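Local coordinates for cell division control protein Cdc48 (Mycobacterium smegmatis, PDB 5E7P) that probably binds and hydrolyses ATP as a member of the AAA ATPase family, and holds ADP in two nucleotide pockets, at residues R339-V344 with D374-A379; R568-R573 with V582-I587. All coordinates share one frame; numbering follows the deposited sequence.

In the fold
Contact 1 and contact 2 lie in different AAA modules, the first and second respectively, and share no helix or strand. Contact 1 is partly buried and joins two loops: a proline ring rests on an aspartate–arginine pair, and a water completes the link. Contact 2 is fully buried and wholly apolar across its interface, where helix 563-576 lies on strand 580-585 of the parallel sheet. It covers about twice the area, 182 against 88 Å². Their centres are 21 Å apart, yet the two touch through one salt bridge, R378 NH1 to E569 OE2 at 3.0 Å, which ties the 374-379 loop to the helix of contact 2.

Contact 1: R339-V344 with D374-A379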
loop_
_atom_site.group_PDB
_atom_site.type_symbol
_atom_site.label_atom_id
_atom_site.label_comp_id
_atom_site.label_asym_id
_atom_site.label_seq_id
_atom_site.Cartn_x
_atom_site.Cartn_y
_atom_site.Cartn_z
ATOM N N ARG A 339 -16.635 16.092 7.176
ATOM C CA ARG A 339 -15.816 17.254 6.855
ATOM C C ARG A 339 -15.650 17.350 5.336
ATOM O O ARG A 339 -15.043 16.483 4.709
ATOM C CB ARG A 339 -14.461 17.207 7.578
ATOM C CG ARG A 339 -13.609 15.981 7.277
ATOM C CD ARG A 339 -12.666 15.633 8.420
ATOM N NE ARG A 339 -11.515 16.527 8.515
ATOM C CZ ARG A 339 -10.279 16.119 8.794
ATOM N NH1 ARG A 339 -9.287 16.996 8.867
ATOM N NH2 ARG A 339 -10.035 14.831 8.995
ATOM N N PRO A 340 -16.236 18.392 4.731
ATOM C CA PRO A 340 -16.042 18.651 3.303
ATOM C C PRO A 340 -14.651 19.237 3.082
ATOM O O PRO A 340 -13.925 19.433 4.058
ATOM C CB PRO A 340 -17.120 19.701 2.990
ATOM C CG PRO A 340 -18.081 19.645 4.141
ATOM C CD PRO A 340 -17.245 19.286 5.320
ATOM N N PRO A 341 -14.268 19.493 1.822
ATOM C CA PRO A 341 -13.013 20.225 1.630
ATOM C C PRO A 341 -13.106 21.630 2.220
ATOM O O PRO A 341 -14.175 22.243 2.180
ATOM C CB PRO A 341 -12.885 20.302 0.107
ATOM C CG PRO A 341 -13.642 19.120 -0.390
ATOM C CD PRO A 341 -14.800 18.968 0.551
ATOM N N GLU A 342 -12.001 22.118 2.775
ATOM C CA GLU A 342 -11.932 23.471 3.320
ATOM C C GLU A 342 -12.190 24.506 2.226
ATOM O O GLU A 342 -11.946 24.238 1.048
ATOM C CB GLU A 342 -10.562 23.713 3.957
ATOM C CG GLU A 342 -10.297 22.897 5.210
ATOM C CD GLU A 342 -8.869 23.043 5.704
ATOM O OE1 GLU A 342 -8.665 23.146 6.930
ATOM O OE2 GLU A 342 -7.948 23.051 4.862
ATOM N N PRO A 343 -12.692 25.691 2.612
ATOM C CA PRO A 343 -12.959 26.775 1.657
ATOM C C PRO A 343 -11.720 27.186 0.866
ATOM O O PRO A 343 -11.841 27.630 -0.275
ATOM C CB PRO A 343 -13.401 27.931 2.557
ATOM C CG PRO A 343 -13.973 27.268 3.758
ATOM C CD PRO A 343 -13.142 26.036 3.973
ATOM N N VAL A 344 -10.546 27.037 1.469
ATOM C CA VAL A 344 -9.293 27.403 0.819
ATOM C C VAL A 344 -9.025 26.559 -0.431
ATOM O O VAL A 344 -8.331 26.998 -1.347
ATOM C CB VAL A 344 -8.104 27.281 1.797
ATOM C CG1 VAL A 344 -7.819 25.818 2.125
ATOM C CG2 VAL A 344 -6.862 27.957 1.232
ATOM N N ASP A 374 -9.222 15.840 -3.870
ATOM C CA ASP A 374 -10.404 16.653 -4.159
ATOM C C ASP A 374 -10.951 16.343 -5.547
ATOM O O ASP A 374 -10.210 16.361 -6.530
ATOM C CB ASP A 374 -10.033 18.140 -4.066
ATOM C CG ASP A 374 -11.244 19.053 -3.911
ATOM O OD1 ASP A 374 -12.298 18.800 -4.531
ATOM O OD2 ASP A 374 -11.130 20.040 -3.158
ATOM N N ALA A 375 -12.247 16.048 -5.617
ATOM C CA ALA A 375 -12.886 15.642 -6.867
ATOM C C ALA A 375 -12.724 16.678 -7.973
ATOM O O ALA A 375 -12.670 16.335 -9.154
ATOM C CB ALA A 375 -14.357 15.346 -6.639
ATOM N N ARG A 376 -12.636 17.944 -7.580
ATOM C CA ARG A 376 -12.554 19.044 -8.532
ATOM C C ARG A 376 -11.193 19.125 -9.220
ATOM O O ARG A 376 -11.022 19.888 -10.171
ATOM C CB ARG A 376 -12.891 20.367 -7.841
ATOM C CG ARG A 376 -14.308 20.413 -7.280
ATOM C CD ARG A 376 -14.523 21.606 -6.369
ATOM N NE ARG A 376 -13.712 21.527 -5.159
ATOM C CZ ARG A 376 -13.644 22.483 -4.238
ATOM N NH1 ARG A 376 -14.338 23.608 -4.385
ATOM N NH2 ARG A 376 -12.873 22.318 -3.172
ATOM N N LEU A 377 -10.228 18.340 -8.741
ATOM C CA LEU A 377 -8.919 18.255 -9.383
ATOM C C LEU A 377 -8.980 17.272 -10.543
ATOM O O LEU A 377 -8.339 17.466 -11.574
ATOM C CB LEU A 377 -7.837 17.831 -8.384
ATOM C CG LEU A 377 -6.424 17.609 -8.942
ATOM C CD1 LEU A 377 -5.362 18.190 -8.018
ATOM C CD2 LEU A 377 -6.158 16.128 -9.177
ATOM N N ARG A 378 -9.758 16.214 -10.359
ATOM C CA ARG A 378 -9.960 15.215 -11.395
ATOM C C ARG A 378 -11.079 15.684 -12.318
ATOM O O ARG A 378 -12.142 15.072 -12.405
ATOM C CB ARG A 378 -10.291 13.867 -10.756
ATOM C CG ARG A 378 -9.269 13.443 -9.706
ATOM C CD ARG A 378 -9.694 12.178 -8.972
ATOM N NE ARG A 378 -10.443 12.452 -7.749
ATOM C CZ ARG A 378 -11.510 11.765 -7.350
ATOM N NH1 ARG A 378 -11.973 10.762 -8.082
ATOM N NH2 ARG A 378 -12.120 12.086 -6.218
ATOM N N ALA A 379 -10.818 16.791 -13.000
ATOM C CA ALA A 379 -11.797 17.438 -13.857
ATOM C C ALA A 379 -11.073 17.980 -15.084
ATOM O O ALA A 379 -9.868 18.230 -15.025
ATOM C CB ALA A 379 -12.488 18.564 -13.096
HETATM O O HOH W 1 -13.793 24.181 -1.373
#
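P341 packs its ring against the two atoms of a salt bridge: its CB lies 3.7 Å from D374 OD2 and 3.8 Å from R376 NH2, which are themselves paired. The paired residues sit in an Asx turn, in which D374 OD1 accepts from the backbone N of R376. The turn belongs to the loop between strands 361-366 and 385-388 of the AAA module, whereas P341 belongs to the loop that leads into helix 344-356. The proline and aspartate side chains cross at about a right angle, and the ring reaches the guanidinium obliquely.

R376 grips the carboxylate side-on with two nearly straight bonds, NE to D374 OD1 at 3.1 Å and NH2 to D374 OD2 at 2.9 Å. OD2 offers its syn lone pair, and both acceptors lie close to the guanidinium plane. A bend at chi3 (-66°) folds the arginine back over its own turn to make this pairing. OD1 serves two donors, NE on its syn side and the backbone N on its anti side, both displaced to the same face of the carboxylate. Together the three bonds probably hold the carboxylate's rotation and stabilise its negative charge.

D374 and R376 also rest on A345 and L349 of helix 344-356, and R376 NH1 is hydrogen-bonded to T346 OG1. No direct hydrogen bond joins 339-344 to 374-379. A water bridges them, accepting from R376 NH2 at 2.7 Å and donating to the carbonyl O of E342 at 3.0 Å.

Contact 2: R568-R573 with V582-I587; sequences RELFAR and VFLDEI
The methyl CG1 of V582 is the bump that the helix receives: it sits in the notch between the F571 ring and L570, over one face of the ring at 4.0 Å from F571 CE2 and within 4.3 Å of L570 CD2. With CG1 anti to the backbone N (chi1 -180°), the valine presents this branch to the helix. L584, two residues along the same strand, packs beside it against the same two helix side chains. Its CD2 meets L570 CD2 at 3.7 Å, and its CD1 lies at the edge of the F571 ring, near the ring plane and 4.2 Å from F571 CZ. Each of the two helix residues thus touches both strand residues, L570 with a single methyl and F571 with its far end.

V582 and L584 point to the helix while F583, between them, points away, so the contact lies on one face of the parallel sheet. It belongs to a beta-alpha-beta crossover of the P-loop NTPase fold, leading from strand 546-551 through helix 563-576 to strand 580-585. The helix and strand axes run at 150° to each other, 10.0 Å apart. The strand ends at D585, and E586 follows it at the N-cap of the next helix; the two are the acidic pair of a Walker B motif by sequence, and D585 OD1 makes a weak hydrogen bond to T533 of the ADP site. Beyond the two segments, L570 also touches H548 of strand 546-551, and the F571 ring packs on L610, E613 and I617 of helix 602-617.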
loop_
_atom_site.group_PDB
_atom_site.type_symbol
_atom_site.label_atom_id
_atom_site.label_comp_id
_atom_site.label_asym_id
_atom_site.label_seq_id
_atom_site.Cartn_x
_atom_site.Cartn_y
_atom_site.Cartn_z
ATOM N N ARG A 568 -16.372 6.790 -15.404
ATOM C CA ARG A 568 -15.620 7.104 -16.613
ATOM C C ARG A 568 -14.157 7.385 -16.290
ATOM O O ARG A 568 -13.265 7.011 -17.048
ATOM C CB ARG A 568 -16.246 8.292 -17.350
ATOM C CG ARG A 568 -17.625 8.004 -17.928
ATOM C CD ARG A 568 -18.094 9.102 -18.874
ATOM N NE ARG A 568 -18.340 10.366 -18.185
ATOM C CZ ARG A 568 -17.620 11.471 -18.361
ATOM N NH1 ARG A 568 -16.602 11.475 -19.210
ATOM N NH2 ARG A 568 -17.922 12.574 -17.688
ATOM N N GLU A 569 -13.920 8.032 -15.154
ATOM C CA GLU A 569 -12.566 8.307 -14.690
ATOM C C GLU A 569 -11.796 7.012 -14.453
ATOM O O GLU A 569 -10.685 6.835 -14.954
ATOM C CB GLU A 569 -12.609 9.121 -13.401
ATOM C CG GLU A 569 -11.264 9.295 -12.731
ATOM C CD GLU A 569 -11.376 9.984 -11.383
ATOM O OE1 GLU A 569 -12.285 10.823 -11.214
ATOM O OE2 GLU A 569 -10.563 9.679 -10.488
ATOM N N LEU A 570 -12.408 6.113 -13.689
ATOM C CA LEU A 570 -11.817 4.826 -13.341
ATOM C C LEU A 570 -11.374 4.039 -14.574
ATOM O O LEU A 570 -10.238 3.574 -14.652
ATOM C CB LEU A 570 -12.819 4.007 -12.524
ATOM C CG LEU A 570 -12.534 2.523 -12.290
ATOM C CD1 LEU A 570 -11.275 2.336 -11.465
ATOM C CD2 LEU A 570 -13.724 1.870 -11.607
ATOM N N PHE A 571 -12.275 3.907 -15.541
ATOM C CA PHE A 571 -11.983 3.150 -16.749
ATOM C C PHE A 571 -10.967 3.850 -17.639
ATOM O O PHE A 571 -10.104 3.199 -18.225
ATOM C CB PHE A 571 -13.267 2.832 -17.518
ATOM C CG PHE A 571 -14.061 1.707 -16.917
ATOM C CD1 PHE A 571 -14.980 1.952 -15.909
ATOM C CD2 PHE A 571 -13.870 0.401 -17.344
ATOM C CE1 PHE A 571 -15.704 0.913 -15.345
ATOM C CE2 PHE A 571 -14.590 -0.641 -16.786
ATOM C CZ PHE A 571 -15.509 -0.384 -15.785
ATOM N N ALA A 572 -11.062 5.176 -17.725
ATOM C CA ALA A 572 -10.105 5.957 -18.505
ATOM C C ALA A 572 -8.697 5.821 -17.938
ATOM O O ALA A 572 -7.723 5.794 -18.690
ATOM C CB ALA A 572 -10.515 7.427 -18.568
ATOM N N ARG A 573 -8.591 5.738 -16.615
ATOM C CA ARG A 573 -7.294 5.530 -15.981
ATOM C C ARG A 573 -6.781 4.123 -16.274
ATOM O O ARG A 573 -5.581 3.909 -16.435
ATOM C CB ARG A 573 -7.365 5.746 -14.467
ATOM C CG ARG A 573 -5.989 5.838 -13.812
ATOM C CD ARG A 573 -6.027 5.511 -12.324
ATOM N NE ARG A 573 -7.052 6.269 -11.618
ATOM C CZ ARG A 573 -8.150 5.734 -11.094
ATOM N NH1 ARG A 573 -8.362 4.429 -11.186
ATOM N NH2 ARG A 573 -9.032 6.505 -10.471
ATOM N N VAL A 582 -9.409 -4.073 -13.680
ATOM C CA VAL A 582 -10.450 -3.229 -13.117
ATOM C C VAL A 582 -11.300 -4.048 -12.158
ATOM O O VAL A 582 -12.088 -4.895 -12.579
ATOM C CB VAL A 582 -11.348 -2.629 -14.212
ATOM C CG1 VAL A 582 -12.422 -1.746 -13.592
ATOM C CG2 VAL A 582 -10.515 -1.840 -15.189
ATOM N N PHE A 583 -11.127 -3.798 -10.866
ATOM C CA PHE A 583 -11.842 -4.548 -9.841
ATOM C C PHE A 583 -13.043 -3.758 -9.317
ATOM O O PHE A 583 -12.887 -2.761 -8.613
ATOM C CB PHE A 583 -10.898 -4.914 -8.692
ATOM C CG PHE A 583 -11.522 -5.795 -7.644
ATOM C CD1 PHE A 583 -12.623 -6.585 -7.941
ATOM C CD2 PHE A 583 -11.012 -5.826 -6.357
ATOM C CE1 PHE A 583 -13.202 -7.391 -6.974
ATOM C CE2 PHE A 583 -11.582 -6.634 -5.388
ATOM C CZ PHE A 583 -12.681 -7.417 -5.696
ATOM N N LEU A 584 -14.238 -4.218 -9.673
ATOM C CA LEU A 584 -15.478 -3.633 -9.179
ATOM C C LEU A 584 -16.062 -4.509 -8.074
ATOM O O LEU A 584 -16.943 -5.335 -8.318
ATOM C CB LEU A 584 -16.488 -3.484 -10.319
ATOM C CG LEU A 584 -16.026 -2.694 -11.547
ATOM C CD1 LEU A 584 -17.081 -2.737 -12.647
ATOM C CD2 LEU A 584 -15.703 -1.256 -11.177
ATOM N N ASP A 585 -15.557 -4.337 -6.857
ATOM C CA ASP A 585 -16.063 -5.095 -5.723
ATOM C C ASP A 585 -17.427 -4.563 -5.314
ATOM O O ASP A 585 -17.718 -3.384 -5.509
ATOM C CB ASP A 585 -15.093 -5.033 -4.543
ATOM C CG ASP A 585 -15.396 -6.081 -3.489
ATOM O OD1 ASP A 585 -16.125 -7.046 -3.806
ATOM O OD2 ASP A 585 -14.904 -5.946 -2.350
ATOM N N GLU A 586 -18.251 -5.439 -4.747
ATOM C CA GLU A 586 -19.636 -5.122 -4.408
ATOM C C GLU A 586 -20.349 -4.495 -5.604
ATOM O O GLU A 586 -20.945 -3.422 -5.506
ATOM C CB GLU A 586 -19.708 -4.212 -3.180
ATOM C CG GLU A 586 -21.023 -4.312 -2.423
ATOM C CD GLU A 586 -21.068 -3.405 -1.207
ATOM O OE1 GLU A 586 -22.117 -3.378 -0.524
ATOM O OE2 GLU A 586 -20.059 -2.719 -0.936
ATOM N N ILE A 587 -20.265 -5.186 -6.735
ATOM C CA ILE A 587 -20.801 -4.709 -8.005
ATOM C C ILE A 587 -22.328 -4.560 -7.968
ATOM O O ILE A 587 -22.909 -3.843 -8.781
ATOM C CB ILE A 587 -20.357 -5.649 -9.168
ATOM C CG1 ILE A 587 -20.779 -5.103 -10.536
ATOM C CG2 ILE A 587 -20.880 -7.060 -8.952
ATOM C CD1 ILE A 587 -20.115 -3.800 -10.909
#